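Local coordinates for protein 4-alpha-glucanotransferase (Aquifex aeolicus, PDB 1TZ7) that belongs to the amylomaltase (D-enzyme) family, whose members are built on a beta/alpha barrel with added helical regions, at residues E147-W151 with H295-L299; S222-P228 with F300-D306; W289-L294 with K340-F345. All coordinates share one frame; numbering follows the deposited sequence.

Overall arrangement
Helix 287-297 runs through the whole set. Its end reaches helix 149-165 in contact 1, its middle turns lie against helix 334-344 in contact 3, and it packs over the strands of contact 2, leading in the chain into one of them, 302-305. Contact 2 lies deepest, its centre about 7 Å from the centre of the chain, and is built on backbone hydrogen bonds between parallel strands. The centres of contacts 1 and 3 lie about 16 and 18 Å from that point, though contact 3 is still largely buried. Contact 3 is greasy helix packing, whereas contact 1 mixes rings with a surface salt bridge. Val-293 touches Leu-303, and Leu-297 touches Phe-345, so the three join directly.

Contact 1 of 3, residues E147-W151 with H295-L299; sequences EHSYW and HNLKL
His-295 and Tyr-150 meet rim to rim, with Tyr-150 OH 2.9 Å from His-295 ND1 and in the plane of the imidazole; either could donate this hydrogen bond. The other imidazole nitrogen, NE2, is bonded to the carbonyl of Phe-84, so the rotation of the ring is fixed. One imidazole edge is turned toward the face of the Trp-151 five-membered ring, an offset edge-to-face pair with planes 78° apart, and here His-295 CE1 comes within 3.2 Å of Trp-151 NE1. The three rings form an aromatic cluster joining the end of barrel helix 287-297 to the start of helix 149-165, with the Phe-84 loop packed against all of them. Away from the buried His-295 and Trp-151 the packing thins into a polar rim. Lys-298 runs antiparallel to the Tyr-150 side chain, its CE 3.3 Å from Tyr-150 OH at the ring edge, and its CD passes 4.0 Å from His-148 CE1. A bend at the last torsion (chi4 -84°) then swings the ammonium to Glu-147, where NZ lies 3.1 Å from OE2 in a salt bridge using the anti lone pair of that oxygen. Glu-147 is exposed to solvent.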
loop_
_atom_site.group_PDB
_atom_site.type_symbol
_atom_site.label_atom_id
_atom_site.label_comp_id
_atom_site.label_asym_id
_atom_site.label_seq_id
_atom_site.Cartn_x
_atom_site.Cartn_y
_atom_site.Cartn_z
ATOM N N GLU A 147 -22.067 -8.268 3.475
ATOM C CA GLU A 147 -20.822 -8.218 4.253
ATOM C C GLU A 147 -20.111 -6.873 4.084
ATOM O O GLU A 147 -19.574 -6.325 5.046
ATOM C CB GLU A 147 -19.883 -9.367 3.843
ATOM C CG GLU A 147 -18.713 -9.590 4.806
ATOM C CD GLU A 147 -17.683 -10.580 4.271
ATOM O OE1 GLU A 147 -17.993 -11.304 3.300
ATOM O OE2 GLU A 147 -16.563 -10.631 4.825
ATOM N N HIS A 148 -20.122 -6.343 2.853
ATOM C CA HIS A 148 -19.361 -5.122 2.518
ATOM C C HIS A 148 -20.288 -3.944 2.233
ATOM O O HIS A 148 -19.929 -3.035 1.505
ATOM C CB HIS A 148 -18.445 -5.387 1.307
ATOM C CG HIS A 148 -17.526 -6.540 1.511
ATOM N ND1 HIS A 148 -16.396 -6.459 2.293
ATOM C CD2 HIS A 148 -17.590 -7.818 1.074
ATOM C CE1 HIS A 148 -15.797 -7.637 2.316
ATOM N NE2 HIS A 148 -16.499 -8.475 1.582
ATOM N N SER A 149 -21.482 -3.970 2.832
ATOM C CA SER A 149 -22.524 -2.970 2.551
ATOM C C SER A 149 -22.046 -1.536 2.816
ATOM O O SER A 149 -22.492 -0.594 2.160
ATOM C CB SER A 149 -23.768 -3.254 3.399
ATOM O OG SER A 149 -23.452 -3.251 4.785
ATOM N N TYR A 150 -21.146 -1.385 3.779
ATOM C CA TYR A 150 -20.716 -0.066 4.240
ATOM C C TYR A 150 -19.924 0.731 3.160
ATOM O O TYR A 150 -19.871 1.959 3.215
ATOM C CB TYR A 150 -19.877 -0.192 5.543
ATOM C CG TYR A 150 -18.743 -1.199 5.461
ATOM C CD1 TYR A 150 -17.438 -0.786 5.250
ATOM C CD2 TYR A 150 -18.985 -2.573 5.599
ATOM C CE1 TYR A 150 -16.395 -1.702 5.173
ATOM C CE2 TYR A 150 -17.946 -3.497 5.520
ATOM C CZ TYR A 150 -16.656 -3.055 5.305
ATOM O OH TYR A 150 -15.614 -3.964 5.222
ATOM N N TRP A 151 -19.319 0.026 2.189
ATOM C CA TRP A 151 -18.538 0.703 1.123
ATOM C C TRP A 151 -18.929 0.286 -0.315
ATOM O O TRP A 151 -18.806 1.082 -1.246
ATOM C CB TRP A 151 -17.035 0.484 1.331
ATOM C CG TRP A 151 -16.579 -0.923 1.070
ATOM C CD1 TRP A 151 -16.514 -1.940 1.972
ATOM C CD2 TRP A 151 -16.117 -1.466 -0.175
ATOM N NE1 TRP A 151 -16.046 -3.083 1.370
ATOM C CE2 TRP A 151 -15.794 -2.819 0.051
ATOM C CE3 TRP A 151 -15.946 -0.946 -1.460
ATOM C CZ2 TRP A 151 -15.312 -3.654 -0.956
ATOM C CZ3 TRP A 151 -15.466 -1.783 -2.462
ATOM C CH2 TRP A 151 -15.156 -3.115 -2.201
ATOM N N HIS A 295 -12.240 -2.720 7.995
ATOM C CA HIS A 295 -12.219 -3.238 6.621
ATOM C C HIS A 295 -10.860 -3.833 6.278
ATOM O O HIS A 295 -10.766 -4.954 5.786
ATOM C CB HIS A 295 -12.552 -2.122 5.636
ATOM C CG HIS A 295 -12.389 -2.513 4.197
ATOM N ND1 HIS A 295 -13.367 -3.183 3.493
ATOM C CD2 HIS A 295 -11.367 -2.319 3.331
ATOM C CE1 HIS A 295 -12.952 -3.387 2.255
ATOM N NE2 HIS A 295 -11.742 -2.872 2.131
ATOM N N ASN A 296 -9.812 -3.080 6.542
ATOM C CA ASN A 296 -8.467 -3.494 6.174
ATOM C C ASN A 296 -7.975 -4.706 6.997
ATOM O O ASN A 296 -7.129 -5.468 6.537
ATOM C CB ASN A 296 -7.495 -2.319 6.316
ATOM C CG ASN A 296 -7.513 -1.385 5.091
ATOM O OD1 ASN A 296 -6.874 -1.661 4.080
ATOM N ND2 ASN A 296 -8.244 -0.280 5.196
ATOM N N LEU A 297 -8.525 -4.883 8.202
ATOM C CA LEU A 297 -8.193 -6.056 9.032
ATOM C C LEU A 297 -8.847 -7.350 8.503
ATOM O O LEU A 297 -8.486 -8.441 8.928
ATOM C CB LEU A 297 -8.606 -5.825 10.495
ATOM C CG LEU A 297 -7.679 -4.928 11.335
ATOM C CD1 LEU A 297 -8.264 -4.728 12.736
ATOM C CD2 LEU A 297 -6.270 -5.513 11.423
ATOM N N LYS A 298 -9.812 -7.217 7.581
ATOM C CA LYS A 298 -10.306 -8.381 6.810
ATOM C C LYS A 298 -9.204 -8.926 5.901
ATOM O O LYS A 298 -9.171 -10.124 5.590
ATOM C CB LYS A 298 -11.515 -7.994 5.951
ATOM C CG LYS A 298 -12.759 -7.623 6.731
ATOM C CD LYS A 298 -13.902 -7.214 5.774
ATOM C CE LYS A 298 -15.222 -6.991 6.517
ATOM N NZ LYS A 298 -15.958 -8.263 6.743
ATOM N N LEU A 299 -8.311 -8.036 5.473
ATOM C CA LEU A 299 -7.275 -8.374 4.509
ATOM C C LEU A 299 -5.935 -8.638 5.188
ATOM O O LEU A 299 -5.224 -9.572 4.823
ATOM C CB LEU A 299 -7.117 -7.239 3.494
ATOM C CG LEU A 299 -8.418 -6.723 2.872
ATOM C CD1 LEU A 299 -8.143 -5.532 1.964
ATOM C CD2 LEU A 299 -9.124 -7.839 2.101
#

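Contact 2 of 3, residues S222-P228 with F300-D306; sequences SIVGDLP and FDFLRLD
Val-224 pairs with Phe-302, and Asp-226 with Arg-304, as two neighbouring strands run parallel. Between them the backbone ladder passes through Gly-225, whose N donates to Phe-302 O and whose O accepts from Arg-304 N, before Leu-227 N reaches Arg-304 O at 2.9 Å. At the start of the ladder a side chain takes the place of a backbone acceptor. Asp-301 CB packs 3.9 Å from Ser-222 CB and 3.7 Å from Ile-223 O. With CG set beside its own backbone N (chi1 -59°) and 3.8 Å from Ile-223 N, the carboxylate is brought to the backbone of Ser-222 and Ile-223; OD1 receives the N-H of Ile-223 at 2.8 Å, nearly straight at 168° and on the anti side. OD2 forms a salt bridge with Arg-213 and is weakly bonded by a water that also binds Ser-222 OG. Ile-223 O is gripped by two donors, the N-H groups of Asp-301 and Phe-302. Gly-225 CA sits over the centre of the Phe-300 ring, 3.6 Å from its centroid, in a CH-pi contact, the glycine backbone lying directly against the ring face. Farther along, Asp-226 OD1 lies over one face of the Arg-304 guanidinium, 3.7 Å from NH1: a long salt bridge of charges alone, because the oxygen stands well out of the guanidinium plane and no N-H points at it; OD1 is hydrogen-bonded with Tyr-78 OH. Arg-304 NE is buried without a partner in the model. Both strands belong to the eight-stranded parallel barrel, strand 222-227 lying between 60-62 and 302-305, with 350-352 next beyond; helix 287-297 packs on the face bearing Leu-227 and Leu-303, while Val-224, Phe-302 and Arg-304 touch Ile-351 on the other.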
loop_
_atom_site.group_PDB
_atom_site.type_symbol
_atom_site.label_atom_id
_atom_site.label_comp_id
_atom_site.label_asym_id
_atom_site.label_seq_id
_atom_site.Cartn_x
_atom_site.Cartn_y
_atom_site.Cartn_z
ATOM N N SER A 222 2.122 -13.436 8.704
ATOM C CA SER A 222 1.261 -12.275 8.882
ATOM C C SER A 222 1.497 -11.289 7.748
ATOM O O SER A 222 2.637 -11.069 7.332
ATOM C CB SER A 222 1.549 -11.591 10.229
ATOM O OG SER A 222 1.238 -12.431 11.316
ATOM N N ILE A 223 0.424 -10.694 7.252
ATOM C CA ILE A 223 0.519 -9.789 6.137
ATOM C C ILE A 223 0.436 -8.352 6.607
ATOM O O ILE A 223 -0.517 -7.955 7.287
ATOM C CB ILE A 223 -0.586 -10.087 5.088
ATOM C CG1 ILE A 223 -0.548 -11.568 4.688
ATOM C CG2 ILE A 223 -0.388 -9.202 3.853
ATOM C CD1 ILE A 223 -1.708 -12.010 3.794
ATOM N N VAL A 224 1.449 -7.575 6.248
ATOM C CA VAL A 224 1.465 -6.158 6.511
ATOM C C VAL A 224 0.905 -5.409 5.303
ATOM O O VAL A 224 1.501 -5.404 4.235
ATOM C CB VAL A 224 2.901 -5.661 6.806
ATOM C CG1 VAL A 224 2.902 -4.179 7.138
ATOM C CG2 VAL A 224 3.524 -6.473 7.942
ATOM N N GLY A 225 -0.249 -4.794 5.487
ATOM C CA GLY A 225 -0.845 -3.972 4.470
ATOM C C GLY A 225 -0.580 -2.512 4.719
ATOM O O GLY A 225 0.020 -2.142 5.719
ATOM N N ASP A 226 -1.037 -1.681 3.802
ATOM C CA ASP A 226 -0.603 -0.303 3.731
ATOM C C ASP A 226 -1.814 0.608 3.566
ATOM O O ASP A 226 -2.586 0.460 2.617
ATOM C CB ASP A 226 0.352 -0.121 2.553
ATOM C CG ASP A 226 1.166 1.153 2.651
ATOM O OD1 ASP A 226 2.295 1.181 2.101
ATOM O OD2 ASP A 226 0.765 2.179 3.248
ATOM N N LEU A 227 -1.976 1.540 4.500
ATOM C CA LEU A 227 -3.108 2.475 4.484
ATOM C C LEU A 227 -2.624 3.869 4.149
ATOM O O LEU A 227 -1.991 4.522 4.976
ATOM C CB LEU A 227 -3.796 2.500 5.854
ATOM C CG LEU A 227 -5.021 1.608 6.005
ATOM C CD1 LEU A 227 -4.604 0.156 6.077
ATOM C CD2 LEU A 227 -5.821 2.006 7.242
ATOM N N PRO A 228 -2.917 4.336 2.939
ATOM C CA PRO A 228 -2.620 5.716 2.569
ATOM C C PRO A 228 -3.328 6.694 3.493
ATOM O O PRO A 228 -4.443 6.425 3.913
ATOM C CB PRO A 228 -3.170 5.824 1.138
ATOM C CG PRO A 228 -3.255 4.429 0.655
ATOM C CD PRO A 228 -3.551 3.594 1.838
ATOM N N PHE A 300 -5.594 -7.804 6.174
ATOM C CA PHE A 300 -4.229 -7.735 6.695
ATOM C C PHE A 300 -4.188 -7.971 8.198
ATOM O O PHE A 300 -5.187 -7.808 8.892
ATOM C CB PHE A 300 -3.610 -6.376 6.388
ATOM C CG PHE A 300 -3.823 -5.919 4.978
ATOM C CD1 PHE A 300 -4.530 -4.758 4.711
ATOM C CD2 PHE A 300 -3.309 -6.647 3.914
ATOM C CE1 PHE A 300 -4.724 -4.333 3.408
ATOM C CE2 PHE A 300 -3.503 -6.225 2.614
ATOM C CZ PHE A 300 -4.210 -5.068 2.360
ATOM N N ASP A 301 -3.015 -8.350 8.691
ATOM C CA ASP A 301 -2.780 -8.476 10.121
ATOM C C ASP A 301 -2.257 -7.172 10.703
ATOM O O ASP A 301 -2.648 -6.768 11.803
ATOM C CB ASP A 301 -1.793 -9.596 10.379
ATOM C CG ASP A 301 -2.281 -10.912 9.862
ATOM O OD1 ASP A 301 -1.911 -11.279 8.723
ATOM O OD2 ASP A 301 -3.059 -11.643 10.510
ATOM N N PHE A 302 -1.374 -6.513 9.965
ATOM C CA PHE A 302 -0.858 -5.219 10.372
ATOM C C PHE A 302 -1.174 -4.139 9.341
ATOM O O PHE A 302 -1.213 -4.398 8.132
ATOM C CB PHE A 302 0.653 -5.301 10.608
ATOM C CG PHE A 302 1.040 -6.197 11.772
ATOM C CD1 PHE A 302 1.051 -5.704 13.070
ATOM C CD2 PHE A 302 1.385 -7.522 11.560
ATOM C CE1 PHE A 302 1.404 -6.524 14.144
ATOM C CE2 PHE A 302 1.738 -8.347 12.628
ATOM C CZ PHE A 302 1.747 -7.840 13.922
ATOM N N LEU A 303 -1.397 -2.930 9.827
ATOM C CA LEU A 303 -1.704 -1.802 8.980
ATOM C C LEU A 303 -0.629 -0.754 9.118
ATOM O O LEU A 303 -0.508 -0.107 10.158
ATOM C CB LEU A 303 -3.060 -1.205 9.366
ATOM C CG LEU A 303 -4.207 -2.200 9.485
ATOM C CD1 LEU A 303 -5.483 -1.490 9.915
ATOM C CD2 LEU A 303 -4.416 -2.939 8.175
ATOM N N ARG A 304 0.164 -0.590 8.068
ATOM C CA ARG A 304 1.171 0.452 8.026
ATOM C C ARG A 304 0.516 1.787 7.730
ATOM O O ARG A 304 -0.141 1.950 6.703
ATOM C CB ARG A 304 2.222 0.135 6.960
ATOM C CG ARG A 304 3.550 0.837 7.180
ATOM C CD ARG A 304 4.468 0.814 5.974
ATOM N NE ARG A 304 4.305 2.003 5.142
ATOM C CZ ARG A 304 5.129 2.352 4.162
ATOM N NH1 ARG A 304 4.892 3.456 3.460
ATOM N NH2 ARG A 304 6.191 1.601 3.875
ATOM N N LEU A 305 0.690 2.740 8.639
ATOM C CA LEU A 305 0.029 4.026 8.532
ATOM C C LEU A 305 0.905 5.014 7.777
ATOM O O LEU A 305 1.821 5.636 8.347
ATOM C CB LEU A 305 -0.323 4.561 9.915
ATOM C CG LEU A 305 -1.284 3.670 10.730
ATOM C CD1 LEU A 305 -1.461 4.221 12.123
ATOM C CD2 LEU A 305 -2.648 3.537 10.025
ATOM N N ASP A 306 0.624 5.144 6.489
ATOM C CA ASP A 306 1.318 6.075 5.621
ATOM C C ASP A 306 1.228 7.517 6.159
ATOM O O ASP A 306 0.167 7.971 6.565
ATOM C CB ASP A 306 0.716 5.993 4.215
ATOM C CG ASP A 306 1.284 7.016 3.277
ATOM O OD1 ASP A 306 2.487 6.919 2.944
ATOM O OD2 ASP A 306 0.596 7.958 2.805
HETATM O O HOH W 1 -1.192 -11.807 12.779
HETATM O O HOH W 2 -2.212 6.567 7.302
#

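Contact 3 of 3, residues W289-L294 with K340-F345; sequences WIRRVL and KLLSYF. Unlike the reference sequence in segment 289-294: Leu-294 (reference His).
Trp-289 meets Leu-341 through its backbone, its carbonyl O lying 4.4 Å from Leu-341 CD2, while its indole leads away to a nest of rings made by Trp-278, Tyr-276 and Phe-311. Ile-290 does most on this helix, and its atoms divide among several partners, with CG2 and CD1 sharing the Tyr-344 ring. CG1 rests 3.8 Å from Leu-341 CD2, and CG2 touches Tyr-344 CD2 at 3.6 Å. The terminal CD1 stands over one face of the Tyr-344 ring in a CH-pi contact and also meets the aliphatic stem of Lys-340 at CD, 3.6 Å away; the ammonium of that lysine continues to the carbonyl of Gly-285. One turn on, Val-293 divides its methyls. CG1, anti to the backbone N (chi1 170°), lies over the face of the Phe-345 ring, 3.5 Å from the centroid and 17° from the normal, whereas CG2 approaches Leu-341 CD2 at 4.1 Å. Leu-294 closes the segment at the exposed rim, with CD1 at the edge of the same phenyl ring. That approach, 3.2 Å to Phe-345 CE2, is tight, and the leucine's first torsion is off a staggered value, so its exact placement is doubtful. The short helix segments pass 10.7 Å apart at 41°, and both belong to the helical layer around the barrel, where Val-293 and Leu-341 also touch Phe-350 of strand 350-352. With methyls on aromatic faces and branched chains between, and no polar bond linking the two segments, the fit rests on shape and burial of apolar surface.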
loop_
_atom_site.group_PDB
_atom_site.type_symbol
_atom_site.label_atom_id
_atom_site.label_comp_id
_atom_site.label_asym_id
_atom_site.label_seq_id
_atom_site.Cartn_x
_atom_site.Cartn_y
_atom_site.Cartn_z
ATOM N N TRP A 289 -12.834 6.400 10.119
ATOM C CA TRP A 289 -11.507 5.828 10.318
ATOM C C TRP A 289 -11.592 4.436 10.947
ATOM O O TRP A 289 -10.830 3.543 10.597
ATOM C CB TRP A 289 -10.643 6.756 11.184
ATOM C CG TRP A 289 -9.807 7.678 10.371
ATOM C CD1 TRP A 289 -10.013 9.013 10.169
ATOM C CD2 TRP A 289 -8.636 7.337 9.626
ATOM N NE1 TRP A 289 -9.034 9.524 9.349
ATOM C CE2 TRP A 289 -8.175 8.515 9.002
ATOM C CE3 TRP A 289 -7.916 6.150 9.426
ATOM C CZ2 TRP A 289 -7.038 8.538 8.194
ATOM C CZ3 TRP A 289 -6.785 6.179 8.621
ATOM C CH2 TRP A 289 -6.360 7.361 8.020
ATOM N N ILE A 290 -12.526 4.263 11.870
ATOM C CA ILE A 290 -12.775 2.957 12.464
ATOM C C ILE A 290 -13.195 1.945 11.393
ATOM O O ILE A 290 -12.723 0.817 11.382
ATOM C CB ILE A 290 -13.859 3.064 13.554
ATOM C CG1 ILE A 290 -13.281 3.741 14.797
ATOM C CG2 ILE A 290 -14.418 1.665 13.908
ATOM C CD1 ILE A 290 -14.325 4.287 15.736
ATOM N N ARG A 291 -14.085 2.364 10.494
ATOM C CA ARG A 291 -14.535 1.495 9.405
ATOM C C ARG A 291 -13.383 1.145 8.453
ATOM O O ARG A 291 -13.312 0.030 7.947
ATOM C CB ARG A 291 -15.688 2.150 8.631
ATOM C CG ARG A 291 -17.053 2.025 9.329
ATOM C CD ARG A 291 -18.242 2.060 8.380
ATOM N NE ARG A 291 -18.247 3.265 7.547
ATOM C CZ ARG A 291 -18.680 4.463 7.950
ATOM N NH1 ARG A 291 -18.640 5.495 7.117
ATOM N NH2 ARG A 291 -19.155 4.631 9.183
ATOM N N ARG A 292 -12.482 2.106 8.221
ATOM C CA ARG A 292 -11.281 1.863 7.403
ATOM C C ARG A 292 -10.429 0.758 8.007
ATOM O O ARG A 292 -9.931 -0.113 7.298
ATOM C CB ARG A 292 -10.432 3.133 7.301
ATOM C CG ARG A 292 -10.790 4.031 6.176
ATOM C CD ARG A 292 -9.693 5.028 5.828
ATOM N NE ARG A 292 -8.628 4.422 5.029
ATOM C CZ ARG A 292 -7.482 5.025 4.728
ATOM N NH1 ARG A 292 -6.578 4.399 3.989
ATOM N NH2 ARG A 292 -7.238 6.262 5.165
ATOM N N VAL A 293 -10.249 0.812 9.320
ATOM C CA VAL A 293 -9.384 -0.130 10.014
ATOM C C VAL A 293 -10.025 -1.508 10.038
ATOM O O VAL A 293 -9.386 -2.495 9.705
ATOM C CB VAL A 293 -9.073 0.345 11.456
ATOM C CG1 VAL A 293 -8.367 -0.751 12.258
ATOM C CG2 VAL A 293 -8.225 1.606 11.421
ATOM N N LEU A 294 -11.301 -1.564 10.420
ATOM C CA LEU A 294 -12.059 -2.824 10.426
ATOM C C LEU A 294 -11.998 -3.500 9.045
ATOM O O LEU A 294 -11.730 -4.694 8.941
ATOM C CB LEU A 294 -13.531 -2.566 10.828
ATOM C CG LEU A 294 -14.237 -3.632 11.685
ATOM C CD1 LEU A 294 -13.643 -3.702 13.059
ATOM C CD2 LEU A 294 -15.725 -3.335 11.772
ATOM N N LYS A 340 -9.314 6.017 20.796
ATOM C CA LYS A 340 -10.511 5.298 20.379
ATOM C C LYS A 340 -10.166 4.078 19.528
ATOM O O LYS A 340 -10.750 3.018 19.703
ATOM C CB LYS A 340 -11.455 6.220 19.609
ATOM C CG LYS A 340 -12.903 6.112 20.043
ATOM C CD LYS A 340 -13.830 6.014 18.864
ATOM C CE LYS A 340 -15.250 5.701 19.299
ATOM N NZ LYS A 340 -16.226 6.665 18.749
ATOM N N LEU A 341 -9.210 4.233 18.607
ATOM C CA LEU A 341 -8.813 3.125 17.722
ATOM C C LEU A 341 -8.218 1.958 18.519
ATOM O O LEU A 341 -8.477 0.801 18.211
ATOM C CB LEU A 341 -7.805 3.599 16.655
ATOM C CG LEU A 341 -8.369 4.417 15.478
ATOM C CD1 LEU A 341 -7.253 4.792 14.513
ATOM C CD2 LEU A 341 -9.473 3.656 14.747
ATOM N N LEU A 342 -7.426 2.269 19.540
ATOM C CA LEU A 342 -6.779 1.227 20.346
ATOM C C LEU A 342 -7.763 0.612 21.359
ATOM O O LEU A 342 -7.513 -0.452 21.895
ATOM C CB LEU A 342 -5.528 1.780 21.076
ATOM C CG LEU A 342 -4.146 1.592 20.375
ATOM C CD1 LEU A 342 -4.003 0.212 19.726
ATOM C CD2 LEU A 342 -3.902 2.663 19.369
ATOM N N SER A 343 -8.874 1.298 21.611
ATOM C CA SER A 343 -9.953 0.729 22.411
ATOM C C SER A 343 -10.756 -0.271 21.582
ATOM O O SER A 343 -11.151 -1.332 22.077
ATOM C CB SER A 343 -10.874 1.823 22.932
ATOM O OG SER A 343 -10.225 2.625 23.885
ATOM N N TYR A 344 -10.988 0.077 20.322
ATOM C CA TYR A 344 -11.704 -0.793 19.389
ATOM C C TYR A 344 -10.818 -1.949 18.933
ATOM O O TYR A 344 -11.309 -3.060 18.684
ATOM C CB TYR A 344 -12.160 0.009 18.161
ATOM C CG TYR A 344 -13.512 0.657 18.312
ATOM C CD1 TYR A 344 -13.810 1.440 19.422
ATOM C CD2 TYR A 344 -14.493 0.492 17.344
ATOM C CE1 TYR A 344 -15.044 2.036 19.562
ATOM C CE2 TYR A 344 -15.735 1.085 17.473
ATOM C CZ TYR A 344 -16.008 1.854 18.576
ATOM O OH TYR A 344 -17.239 2.437 18.707
ATOM N N PHE A 345 -9.513 -1.682 18.823
ATOM C CA PHE A 345 -8.546 -2.662 18.303
ATOM C C PHE A 345 -7.350 -2.792 19.256
ATOM O O PHE A 345 -6.224 -2.412 18.909
ATOM C CB PHE A 345 -8.062 -2.237 16.916
ATOM C CG PHE A 345 -9.173 -1.970 15.954
ATOM C CD1 PHE A 345 -9.561 -0.669 15.657
ATOM C CD2 PHE A 345 -9.850 -3.020 15.357
ATOM C CE1 PHE A 345 -10.609 -0.427 14.771
ATOM C CE2 PHE A 345 -10.891 -2.783 14.475
ATOM C CZ PHE A 345 -11.274 -1.488 14.183
#